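Local coordinates for RTX-adhesin (Marinomonas primoryensis, PDB 5IRB), which probably helps retain a giant calcium-binding adhesin at the surface of its Antarctic bacterium, as part of the protein that attaches the cell to diatoms and ice, at residues A146-S151 and N196-T201; V53-N58 and G71-A76; E261-T266 and V275-S280; G44-V49 and G63-S68; V87-N90 and Q94-T97. All coordinates share one frame; numbering follows the deposited sequence.

Contact 1 of 5, residues A146-S151 and N196-T201; sequences AGDTVS and NPYAGT
Tyr-198 reaches with its phenol end to the carboxylate of Asp-148, and that single meeting carries the contact. The hydroxyl OH of Tyr-198 gives its hydrogen to OD2 of Asp-148 at 2.7 Å, arriving on the syn side of the carboxylate and only 16° out of its plane. Seen from the tyrosine, OD2 lies at the ring edge, in the ring plane, and CE1 of Tyr-198 is 3.5 Å from OD2 of Asp-148. The two flat groups are nevertheless turned 64° apart, so they meet without stacking. They approach from opposite directions. The CB of Asp-148 already points across the gap, whereas Tyr-198 starts off obliquely and covers the distance with its long ring; its CG sits between the backbone N and the carbonyl carbon (chi1 55°), which swings the ring off the strand.

A tyrosine suits this place because it combines length with a donor at its far end. An aspartate suits the other because its short arm leaves little freedom. OD2 of Asp-148 is gripped twice, since the backbone N-H of Ser-145 also bonds to it, while the side chain of Ser-145 makes a weak hydrogen bond with the tyrosine hydroxyl. Both touching residues are buried. A bound calcium ion lies about 4 Å from the Tyr-198 side chain. In the sheet, strands 149-154 and 197-208 are not neighbours: strand 183-191 runs between them, and Asp-148, in the loop just before strand 149-154, packs on Val-188 of that middle strand.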
# COMPACT_ATOMS: atom_id res chain seq x y z
N ALA A 146 -14.12 -2.00 -0.54
CA ALA A 146 -14.53 -0.91 0.33
C ALA A 146 -14.84 -1.46 1.69
O ALA A 146 -15.56 -2.46 1.82
CB ALA A 146 -15.75 -0.19 -0.25
N GLY A 147 -14.32 -0.82 2.72
CA GLY A 147 -14.65 -1.20 4.08
C GLY A 147 -13.59 -2.11 4.67
O GLY A 147 -13.56 -2.29 5.88
N ASP A 148 -12.68 -2.61 3.85
CA ASP A 148 -11.60 -3.46 4.35
C ASP A 148 -10.60 -2.67 5.19
O ASP A 148 -10.44 -1.46 5.00
CB ASP A 148 -10.85 -4.16 3.20
CG ASP A 148 -11.65 -5.31 2.57
OD1 ASP A 148 -12.66 -5.73 3.17
OD2 ASP A 148 -11.26 -5.79 1.48
N THR A 149 -9.91 -3.38 6.09
CA THR A 149 -8.90 -2.77 6.93
C THR A 149 -7.55 -2.69 6.22
O THR A 149 -7.08 -3.67 5.63
CB THR A 149 -8.75 -3.54 8.25
OG1 THR A 149 -10.00 -3.52 8.93
CG2 THR A 149 -7.72 -2.90 9.15
N VAL A 150 -6.94 -1.51 6.27
CA VAL A 150 -5.58 -1.29 5.77
C VAL A 150 -4.68 -0.98 6.96
O VAL A 150 -5.00 -0.11 7.76
CB VAL A 150 -5.54 -0.15 4.75
CG1 VAL A 150 -4.08 0.24 4.38
CG2 VAL A 150 -6.31 -0.56 3.50
N SER A 151 -3.59 -1.72 7.10
CA SER A 151 -2.69 -1.49 8.21
C SER A 151 -1.21 -1.49 7.82
O SER A 151 -0.81 -2.03 6.77
CB SER A 151 -2.95 -2.51 9.32
OG SER A 151 -2.68 -3.81 8.88
N ASN A 196 -14.37 -16.54 3.05
CA ASN A 196 -12.97 -16.85 3.17
C ASN A 196 -12.22 -15.59 3.53
O ASN A 196 -12.40 -14.54 2.88
CB ASN A 196 -12.40 -17.43 1.88
CG ASN A 196 -13.14 -18.67 1.43
OD1 ASN A 196 -13.28 -19.64 2.19
ND2 ASN A 196 -13.62 -18.64 0.19
N PRO A 197 -11.35 -15.67 4.54
CA PRO A 197 -10.55 -14.47 4.79
C PRO A 197 -9.52 -14.34 3.70
O PRO A 197 -9.13 -15.34 3.10
CB PRO A 197 -9.91 -14.74 6.15
CG PRO A 197 -9.93 -16.22 6.30
CD PRO A 197 -11.13 -16.72 5.54
N TYR A 198 -9.09 -13.12 3.42
CA TYR A 198 -8.00 -12.91 2.49
C TYR A 198 -7.11 -11.80 3.00
O TYR A 198 -7.50 -11.02 3.88
CB TYR A 198 -8.52 -12.58 1.09
CG TYR A 198 -9.46 -11.39 1.03
CD1 TYR A 198 -9.01 -10.08 1.25
CD2 TYR A 198 -10.81 -11.58 0.74
CE1 TYR A 198 -9.89 -8.99 1.19
CE2 TYR A 198 -11.69 -10.52 0.68
CZ TYR A 198 -11.24 -9.23 0.89
OH TYR A 198 -12.17 -8.20 0.82
N ALA A 199 -5.92 -11.73 2.44
CA ALA A 199 -4.95 -10.72 2.81
C ALA A 199 -4.12 -10.42 1.58
O ALA A 199 -3.77 -11.33 0.83
CB ALA A 199 -4.09 -11.20 3.96
N GLY A 200 -3.88 -9.14 1.31
CA GLY A 200 -2.91 -8.74 0.31
C GLY A 200 -1.89 -7.84 0.98
O GLY A 200 -2.21 -7.13 1.93
N THR A 201 -0.65 -7.87 0.50
CA THR A 201 0.40 -7.03 1.07
C THR A 201 1.32 -6.50 -0.03
O THR A 201 1.41 -7.08 -1.12
CB THR A 201 1.31 -7.80 2.04
OG1 THR A 201 2.16 -8.67 1.28
CG2 THR A 201 0.51 -8.62 3.06

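Contact 2 of 5, residues V53-N58 and G71-A76; sequences VTYSTN and GSDLSA
The ring of Tyr-55 meets the carboxylate of Asp-73 at its edge: OD2 lies in the ring plane beyond the hydroxyl, and the ring and carboxylate planes are 61° apart. OH of Tyr-55 donates to OD2 of Asp-73 at 2.5 Å, a very short bond whose exact length should not be pressed. The second oxygen of the carboxylate, OD1, is bonded by the side-chain amide of Asn-51, so each oxygen has its own partner and the group's rotation is fixed. The tyrosine hydroxyl in turn bonds with the backbone N of Ala-70.

Strand 53-58 is the edge of one sheet of an immunoglobulin-like beta-sandwich, and helix 71-76 is the short helix that follows strand 64-70 of the facing sheet. Asp-73 sits in its first turn, where a negative side chain probably suits the positive end of the helix dipole. Val-53 supplies the apolar flank, set nearly perpendicular to the aspartate: its CG2 lies 3.6 Å from OD2 and 3.7 Å from OD1 of Asp-73. The methyl CG2, one arm of the beta-branched valine, offers no polar atom and so can lie against the carboxylate without competing for its bonds. Asp-77, a ligand of a calcium ion, lies just past the helix, about 6 Å from the Asp-73 side chain.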
# COMPACT_ATOMS: atom_id res chain seq x y z
N VAL A 53 -15.67 -41.10 -4.78
CA VAL A 53 -15.85 -41.74 -3.48
C VAL A 53 -17.34 -41.93 -3.26
O VAL A 53 -18.13 -41.00 -3.46
CB VAL A 53 -15.25 -40.90 -2.33
CG1 VAL A 53 -15.48 -41.60 -1.00
CG2 VAL A 53 -13.75 -40.66 -2.55
N THR A 54 -17.72 -43.13 -2.84
CA THR A 54 -19.12 -43.47 -2.57
C THR A 54 -19.50 -43.22 -1.12
O THR A 54 -18.77 -43.60 -0.21
CB THR A 54 -19.40 -44.94 -2.92
OG1 THR A 54 -19.10 -45.17 -4.30
CG2 THR A 54 -20.87 -45.30 -2.65
N TYR A 55 -20.61 -42.52 -0.93
CA TYR A 55 -21.22 -42.39 0.39
C TYR A 55 -22.62 -42.99 0.32
O TYR A 55 -23.29 -42.88 -0.71
CB TYR A 55 -21.28 -40.93 0.84
CG TYR A 55 -19.92 -40.28 0.97
CD1 TYR A 55 -19.28 -39.76 -0.14
CD2 TYR A 55 -19.27 -40.21 2.19
CE1 TYR A 55 -18.02 -39.16 -0.03
CE2 TYR A 55 -18.01 -39.64 2.31
CZ TYR A 55 -17.40 -39.11 1.20
OH TYR A 55 -16.15 -38.53 1.33
N SER A 56 -23.09 -43.49 1.46
CA SER A 56 -24.38 -44.18 1.55
C SER A 56 -25.12 -43.85 2.82
O SER A 56 -24.53 -43.60 3.85
CB SER A 56 -24.18 -45.70 1.49
OG SER A 56 -23.99 -46.12 0.15
N THR A 57 -26.44 -43.87 2.73
CA THR A 57 -27.25 -43.70 3.93
C THR A 57 -28.64 -44.29 3.75
O THR A 57 -29.01 -44.67 2.64
CB THR A 57 -27.38 -42.22 4.31
OG1 THR A 57 -27.90 -42.13 5.64
CG2 THR A 57 -28.32 -41.50 3.36
N ASN A 58 -29.41 -44.31 4.84
CA ASN A 58 -30.80 -44.76 4.82
C ASN A 58 -31.73 -43.62 4.47
O ASN A 58 -31.31 -42.46 4.52
CB ASN A 58 -31.22 -45.26 6.20
CG ASN A 58 -30.82 -46.67 6.45
OD1 ASN A 58 -30.64 -47.43 5.50
ND2 ASN A 58 -30.67 -47.05 7.72
N GLY A 71 -15.58 -32.82 3.04
CA GLY A 71 -15.47 -31.57 2.31
C GLY A 71 -14.41 -31.63 1.21
O GLY A 71 -14.59 -31.06 0.14
N SER A 72 -13.35 -32.40 1.45
CA SER A 72 -12.24 -32.50 0.50
C SER A 72 -12.67 -33.16 -0.79
O SER A 72 -12.21 -32.78 -1.87
CB SER A 72 -11.07 -33.29 1.12
OG SER A 72 -11.40 -34.66 1.28
N ASP A 73 -13.58 -34.13 -0.69
CA ASP A 73 -14.15 -34.76 -1.88
C ASP A 73 -15.03 -33.80 -2.65
O ASP A 73 -14.98 -33.78 -3.88
CB ASP A 73 -14.91 -36.03 -1.49
CG ASP A 73 -13.97 -37.15 -1.10
OD1 ASP A 73 -12.84 -37.18 -1.63
OD2 ASP A 73 -14.34 -37.99 -0.25
N LEU A 74 -15.81 -32.99 -1.95
CA LEU A 74 -16.62 -31.98 -2.63
C LEU A 74 -15.69 -30.95 -3.31
O LEU A 74 -15.86 -30.62 -4.49
CB LEU A 74 -17.56 -31.29 -1.64
CG LEU A 74 -18.77 -32.07 -1.10
CD1 LEU A 74 -19.37 -31.40 0.13
CD2 LEU A 74 -19.80 -32.19 -2.21
N SER A 75 -14.67 -30.51 -2.60
CA SER A 75 -13.77 -29.51 -3.14
C SER A 75 -12.99 -30.04 -4.36
O SER A 75 -12.82 -29.32 -5.35
CB SER A 75 -12.79 -29.05 -2.05
OG SER A 75 -11.84 -28.15 -2.59
N ALA A 76 -12.60 -31.30 -4.30
CA ALA A 76 -11.85 -31.95 -5.38
C ALA A 76 -12.71 -32.44 -6.55
O ALA A 76 -12.16 -32.72 -7.63
CB ALA A 76 -11.04 -33.10 -4.83

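Contact 3 of 5, residues E261-T266 and V275-S280; sequences ETYTTT and VDVAGS
The hydroxyl of Tyr-263 has two hydrogen-bond partners where the chain turns into helix 279-284. The backbone N of Ala-278 donates to OH of Tyr-263 at 3.2 Å, with an N-H...O angle of 153°, and the carboxylate of Asp-281 in the helix is the second partner. Ala-278 occupies the N-cap position, so the phenol ties the strand-to-helix junction to the opposite strand. The methyl CB of Ala-278 is 3.4 Å from the same OH, a fit that a small side chain permits.

Val-277 covers one face of the ring. Its CG1 stands 3.6 Å above the plane of the Tyr-263 ring, displaced toward the rim, in a CH-pi contact; with CG1 anti to the backbone N (chi1 -180°), this branch is placed over the aromatic carbons. The backbone carbonyl of Asp-276 also approaches, its O 3.4 Å from CD2 of Tyr-263.

Further along, Thr-265 and Val-275 meet by their branch points, CB to CB 3.9 Å, while OG1 of Thr-265 bonds to the carbonyl O of Ser-274. CG2 of Val-275 rests 3.5 Å from the carbonyl O of Thr-264. The strands run nearly antiparallel, 7.2 Å apart at their axes, as edge strands of separate sheets. The joining is done by side chains meeting each other and the backbone: tyrosine contributes both an apolar face for valine and a polar end, which bridges a backbone amide and a helix carboxylate.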
# COMPACT_ATOMS: atom_id res chain seq x y z
N GLU A 261 23.50 47.68 5.04
CA GLU A 261 22.85 47.59 3.73
C GLU A 261 22.93 46.16 3.20
O GLU A 261 23.95 45.48 3.36
CB GLU A 261 23.48 48.56 2.72
CG GLU A 261 23.23 50.03 3.00
CD GLU A 261 21.76 50.43 2.90
OE1 GLU A 261 20.97 49.68 2.28
OE2 GLU A 261 21.40 51.50 3.46
N THR A 262 21.87 45.71 2.55
CA THR A 262 21.86 44.38 1.98
C THR A 262 22.15 44.42 0.48
O THR A 262 21.51 45.16 -0.26
CB THR A 262 20.53 43.69 2.23
OG1 THR A 262 20.30 43.65 3.64
CG2 THR A 262 20.55 42.28 1.66
N TYR A 263 23.13 43.62 0.05
CA TYR A 263 23.48 43.52 -1.37
C TYR A 263 23.31 42.07 -1.80
O TYR A 263 23.66 41.17 -1.05
CB TYR A 263 24.94 43.99 -1.59
CG TYR A 263 25.19 45.47 -1.38
CD1 TYR A 263 25.52 45.98 -0.12
CD2 TYR A 263 25.10 46.37 -2.44
CE1 TYR A 263 25.74 47.34 0.07
CE2 TYR A 263 25.33 47.72 -2.26
CZ TYR A 263 25.65 48.20 -1.00
OH TYR A 263 25.87 49.55 -0.84
N THR A 264 22.80 41.83 -3.01
CA THR A 264 22.64 40.45 -3.49
C THR A 264 23.09 40.28 -4.93
O THR A 264 23.07 41.22 -5.73
CB THR A 264 21.17 39.95 -3.42
OG1 THR A 264 20.34 40.81 -4.21
CG2 THR A 264 20.64 39.87 -1.96
N THR A 265 23.48 39.06 -5.26
CA THR A 265 23.84 38.67 -6.61
C THR A 265 23.65 37.15 -6.64
O THR A 265 23.13 36.56 -5.68
CB THR A 265 25.30 39.09 -7.01
OG1 THR A 265 25.52 38.85 -8.40
CG2 THR A 265 26.35 38.32 -6.21
N THR A 266 24.07 36.51 -7.72
CA THR A 266 23.99 35.07 -7.84
C THR A 266 25.33 34.49 -8.26
O THR A 266 26.19 35.20 -8.79
CB THR A 266 22.90 34.64 -8.86
OG1 THR A 266 23.22 35.20 -10.14
CG2 THR A 266 21.54 35.15 -8.43
N VAL A 275 29.32 41.72 -7.08
CA VAL A 275 28.21 42.64 -6.88
C VAL A 275 28.74 44.04 -6.63
O VAL A 275 29.79 44.23 -6.00
CB VAL A 275 27.29 42.17 -5.72
CG1 VAL A 275 28.05 42.05 -4.41
CG2 VAL A 275 26.08 43.07 -5.58
N ASP A 276 28.02 45.04 -7.14
CA ASP A 276 28.45 46.43 -6.96
C ASP A 276 28.00 46.99 -5.62
O ASP A 276 26.83 46.97 -5.27
CB ASP A 276 27.94 47.29 -8.12
CG ASP A 276 28.77 47.10 -9.41
OD1 ASP A 276 29.86 46.48 -9.36
OD2 ASP A 276 28.31 47.55 -10.47
N VAL A 277 28.97 47.50 -4.87
CA VAL A 277 28.72 48.01 -3.53
C VAL A 277 29.10 49.49 -3.43
O VAL A 277 30.12 49.89 -3.97
CB VAL A 277 29.52 47.20 -2.50
CG1 VAL A 277 29.27 47.71 -1.09
CG2 VAL A 277 29.15 45.72 -2.62
N ALA A 278 28.28 50.30 -2.77
CA ALA A 278 28.64 51.69 -2.51
C ALA A 278 29.91 51.78 -1.67
O ALA A 278 30.00 51.18 -0.59
CB ALA A 278 27.50 52.42 -1.83
N GLY A 279 30.86 52.59 -2.12
CA GLY A 279 32.11 52.77 -1.40
C GLY A 279 31.92 53.31 0.01
O GLY A 279 32.70 52.99 0.92
N SER A 280 30.90 54.14 0.18
CA SER A 280 30.64 54.73 1.50
C SER A 280 30.34 53.62 2.50
O SER A 280 30.69 53.72 3.67
CB SER A 280 29.50 55.75 1.43
OG SER A 280 28.34 55.19 0.84

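Contact 4 of 5, residues G44-V49 and G63-S68; sequences GVVTLV and GTWSVS
Val-46 stands over one face of the Trp-65 indole, the two side chains set nearly perpendicular, so that both valine methyls bear on the flat ring. CG2 of Val-46 lies 3.8 Å from the centroid of the five-membered ring of Trp-65 and only 9° off its normal, a well-centred CH-pi contact. The other methyl, CG1, is 4.0 Å above the indole plane of Trp-65, over the middle of the whole ring system. Trp-65 can lie beneath the valine because its CG is set between the backbone N and the carbonyl carbon (chi1 54°).

Leu-48 divides its two branches. CD2 leans obliquely on the far end of the indole, 3.9 Å from CH2 of Trp-65, while CD1 packs 3.6 Å from CG1 of Val-67; here leucine and valine lie alongside each other, head to tail. A forked leucine suits the spot by reaching two neighbours at once, and the broad indole offers a face to Val-46 and a far end to Leu-48. Leu-10 and Ile-12 pack against the indole as well.

The strands, 9.0 Å apart at their axes and inclined at 43°, belong to different sheets. Alternate residues turned inward to meet across such a gap are the hallmark of a beta-sandwich core, here that of an immunoglobulin-like domain.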
# COMPACT_ATOMS: atom_id res chain seq x y z
N GLY A 44 -35.16 -47.51 2.16
CA GLY A 44 -34.40 -47.22 0.96
C GLY A 44 -32.94 -46.94 1.25
O GLY A 44 -32.57 -46.66 2.39
N VAL A 45 -32.12 -47.04 0.20
CA VAL A 45 -30.68 -46.78 0.28
C VAL A 45 -30.29 -45.74 -0.75
O VAL A 45 -30.39 -45.99 -1.96
CB VAL A 45 -29.84 -48.05 0.04
CG1 VAL A 45 -28.33 -47.73 0.13
CG2 VAL A 45 -30.25 -49.19 0.99
N VAL A 46 -29.86 -44.57 -0.27
CA VAL A 46 -29.27 -43.54 -1.12
C VAL A 46 -27.76 -43.69 -1.27
O VAL A 46 -27.03 -43.81 -0.28
CB VAL A 46 -29.57 -42.13 -0.58
CG1 VAL A 46 -28.81 -41.06 -1.39
CG2 VAL A 46 -31.06 -41.86 -0.61
N THR A 47 -27.31 -43.74 -2.52
CA THR A 47 -25.90 -43.79 -2.84
C THR A 47 -25.46 -42.49 -3.53
O THR A 47 -26.07 -42.06 -4.51
CB THR A 47 -25.58 -45.00 -3.74
OG1 THR A 47 -25.97 -46.19 -3.05
CG2 THR A 47 -24.09 -45.07 -4.07
N LEU A 48 -24.40 -41.88 -3.00
CA LEU A 48 -23.83 -40.65 -3.55
C LEU A 48 -22.42 -40.93 -4.03
O LEU A 48 -21.69 -41.65 -3.36
CB LEU A 48 -23.75 -39.55 -2.51
CG LEU A 48 -24.93 -38.96 -1.74
CD1 LEU A 48 -24.46 -37.71 -1.02
CD2 LEU A 48 -26.07 -38.63 -2.67
N VAL A 49 -22.02 -40.34 -5.14
CA VAL A 49 -20.62 -40.44 -5.56
C VAL A 49 -20.04 -39.04 -5.71
O VAL A 49 -20.63 -38.19 -6.37
CB VAL A 49 -20.44 -41.23 -6.87
CG1 VAL A 49 -18.96 -41.26 -7.27
CG2 VAL A 49 -21.00 -42.65 -6.72
N GLY A 63 -39.25 -39.97 4.25
CA GLY A 63 -38.71 -39.76 2.92
C GLY A 63 -37.43 -38.94 2.84
O GLY A 63 -36.82 -38.87 1.77
N THR A 64 -37.04 -38.29 3.93
CA THR A 64 -35.80 -37.51 3.92
C THR A 64 -34.58 -38.39 4.16
O THR A 64 -34.69 -39.53 4.60
CB THR A 64 -35.77 -36.39 5.00
OG1 THR A 64 -35.81 -37.00 6.30
CG2 THR A 64 -36.94 -35.42 4.85
N TRP A 65 -33.40 -37.84 3.87
CA TRP A 65 -32.16 -38.52 4.13
C TRP A 65 -31.06 -37.48 4.29
O TRP A 65 -31.20 -36.34 3.87
CB TRP A 65 -31.78 -39.49 3.02
CG TRP A 65 -31.73 -38.86 1.65
CD1 TRP A 65 -32.76 -38.75 0.77
CD2 TRP A 65 -30.61 -38.21 1.04
NE1 TRP A 65 -32.34 -38.11 -0.37
CE2 TRP A 65 -31.02 -37.76 -0.22
CE3 TRP A 65 -29.28 -37.98 1.44
CZ2 TRP A 65 -30.17 -37.10 -1.10
CZ3 TRP A 65 -28.43 -37.32 0.57
CH2 TRP A 65 -28.88 -36.89 -0.68
N SER A 66 -29.96 -37.91 4.89
CA SER A 66 -28.88 -37.02 5.26
C SER A 66 -27.64 -37.88 5.47
O SER A 66 -27.74 -38.99 6.00
CB SER A 66 -29.23 -36.22 6.51
OG SER A 66 -28.20 -36.33 7.48
N VAL A 67 -26.49 -37.39 5.03
CA VAL A 67 -25.25 -38.16 5.07
C VAL A 67 -24.03 -37.25 5.17
O VAL A 67 -23.95 -36.21 4.53
CB VAL A 67 -25.10 -39.08 3.82
CG1 VAL A 67 -24.99 -38.28 2.53
CG2 VAL A 67 -23.92 -40.06 3.98
N SER A 68 -23.10 -37.66 6.02
CA SER A 68 -21.82 -36.99 6.19
C SER A 68 -20.83 -37.33 5.07
O SER A 68 -20.57 -38.51 4.79
CB SER A 68 -21.22 -37.37 7.54
OG SER A 68 -21.11 -36.24 8.37

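Contact 5 of 5, residues V87-N90 and Q94-T97; sequences VVTN and QQGT
Strands 87-89 and 95-97 run antiparallel, 4.7 Å apart at their axes, with Val-88 and Gly-96 as a hydrogen-bonded pair: Val-88 N to Gly-96 O 2.9 Å and Gly-96 N to Val-88 O 3.1 Å. A side chain on Gly-96 would point to the face carrying Val-88, close to its CG2; glycine leaves that valine room. On the other face Thr-89 and Gln-95 lie side by side, and NE2 of Gln-95 makes a weak bond to OG1 of Thr-89 at 3.2 Å. CB of Val-87 meets CG2 of Thr-97 at 4.1 Å. Beta-branched valine and threonine suit the extended backbone.

At the turn, Asn-90 is bonded by both ends of its amide. Its ND2 donates to OE1 of Gln-94 at 2.8 Å, within the asparagine's own amide plane but 61° out of the glutamine carbonyl plane, and the two amides are 69° apart. OD1 of Asn-90 takes a weak bond from N of Gln-94, while Asn-90 N bonds to Gln-94 O at 3.0 Å. NE2 of Gln-94 bonds to the carbonyl O of Ser-4. The hairpin lies mid-sheet: Val-87 bonds to Val-45 of strand 43-50, and at this end of strand 95-106 Gln-95 bonds to Leu-6, while strand 20-21 flanks 95-106 further along.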
# COMPACT_ATOMS: atom_id res chain seq x y z
N VAL A 87 -32.33 -46.83 -4.27
CA VAL A 87 -33.26 -47.95 -4.40
C VAL A 87 -34.12 -48.01 -3.13
O VAL A 87 -33.60 -47.85 -2.02
CB VAL A 87 -32.54 -49.28 -4.64
CG1 VAL A 87 -31.51 -49.53 -3.56
CG2 VAL A 87 -33.55 -50.43 -4.72
N VAL A 88 -35.43 -48.17 -3.31
CA VAL A 88 -36.37 -48.26 -2.19
C VAL A 88 -37.17 -49.57 -2.25
O VAL A 88 -37.30 -50.17 -3.32
CB VAL A 88 -37.37 -47.09 -2.16
CG1 VAL A 88 -36.68 -45.74 -2.19
CG2 VAL A 88 -38.38 -47.23 -3.32
N THR A 89 -37.70 -49.99 -1.11
CA THR A 89 -38.47 -51.24 -1.00
C THR A 89 -39.73 -50.95 -0.22
O THR A 89 -39.69 -50.16 0.72
CB THR A 89 -37.69 -52.35 -0.30
OG1 THR A 89 -36.44 -52.54 -0.96
CG2 THR A 89 -38.49 -53.66 -0.33
N ASN A 90 -40.85 -51.57 -0.58
CA ASN A 90 -42.05 -51.45 0.24
C ASN A 90 -42.36 -52.74 0.97
O ASN A 90 -41.62 -53.72 0.86
CB ASN A 90 -43.27 -51.01 -0.60
CG ASN A 90 -43.78 -52.11 -1.56
OD1 ASN A 90 -43.31 -53.24 -1.57
ND2 ASN A 90 -44.75 -51.73 -2.37
N GLN A 94 -41.95 -54.95 -3.36
CA GLN A 94 -41.73 -54.17 -4.57
C GLN A 94 -40.55 -53.26 -4.36
O GLN A 94 -40.34 -52.79 -3.25
CB GLN A 94 -42.93 -53.32 -4.95
CG GLN A 94 -44.13 -54.10 -5.43
CD GLN A 94 -45.35 -53.23 -5.45
OE1 GLN A 94 -46.07 -53.13 -4.46
NE2 GLN A 94 -45.58 -52.57 -6.58
N GLN A 95 -39.76 -53.05 -5.41
CA GLN A 95 -38.71 -52.04 -5.40
C GLN A 95 -38.83 -50.99 -6.50
O GLN A 95 -39.58 -51.16 -7.47
CB GLN A 95 -37.36 -52.72 -5.49
CG GLN A 95 -37.15 -53.73 -4.42
CD GLN A 95 -35.72 -54.17 -4.33
OE1 GLN A 95 -34.99 -54.14 -5.32
NE2 GLN A 95 -35.31 -54.58 -3.15
N GLY A 96 -38.07 -49.90 -6.33
CA GLY A 96 -38.00 -48.83 -7.31
C GLY A 96 -36.63 -48.17 -7.22
O GLY A 96 -36.02 -48.15 -6.15
N THR A 97 -36.12 -47.68 -8.35
CA THR A 97 -34.85 -46.97 -8.40
C THR A 97 -35.03 -45.59 -9.01
O THR A 97 -35.92 -45.38 -9.83
CB THR A 97 -33.81 -47.75 -9.21
OG1 THR A 97 -34.33 -47.98 -10.53
CG2 THR A 97 -33.51 -49.09 -8.57

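Along the chain, contacts 2, 4 and 5 come first and lie in one sandwich domain; contact 1 follows in a second and contact 3 in a third. Contacts 2 and 4 have centres about 11 Å apart and alternate in sequence, their segments coming in the order 44-49, 53-58, 63-68, 71-76; strand 53-58 also pairs with 43-50. The centres of contacts 4 and 5 are about 14 Å apart, joined through Val-45 and Val-87 in the same five-stranded sheet. From the centre of contact 2 it is about 33 Å to that of contact 1 and about 95 Å to that of contact 3, on the opposite side of the chain's centre. Domains thus follow one another end to end, with calcium ions bound along the row, consistent with a long adhesin.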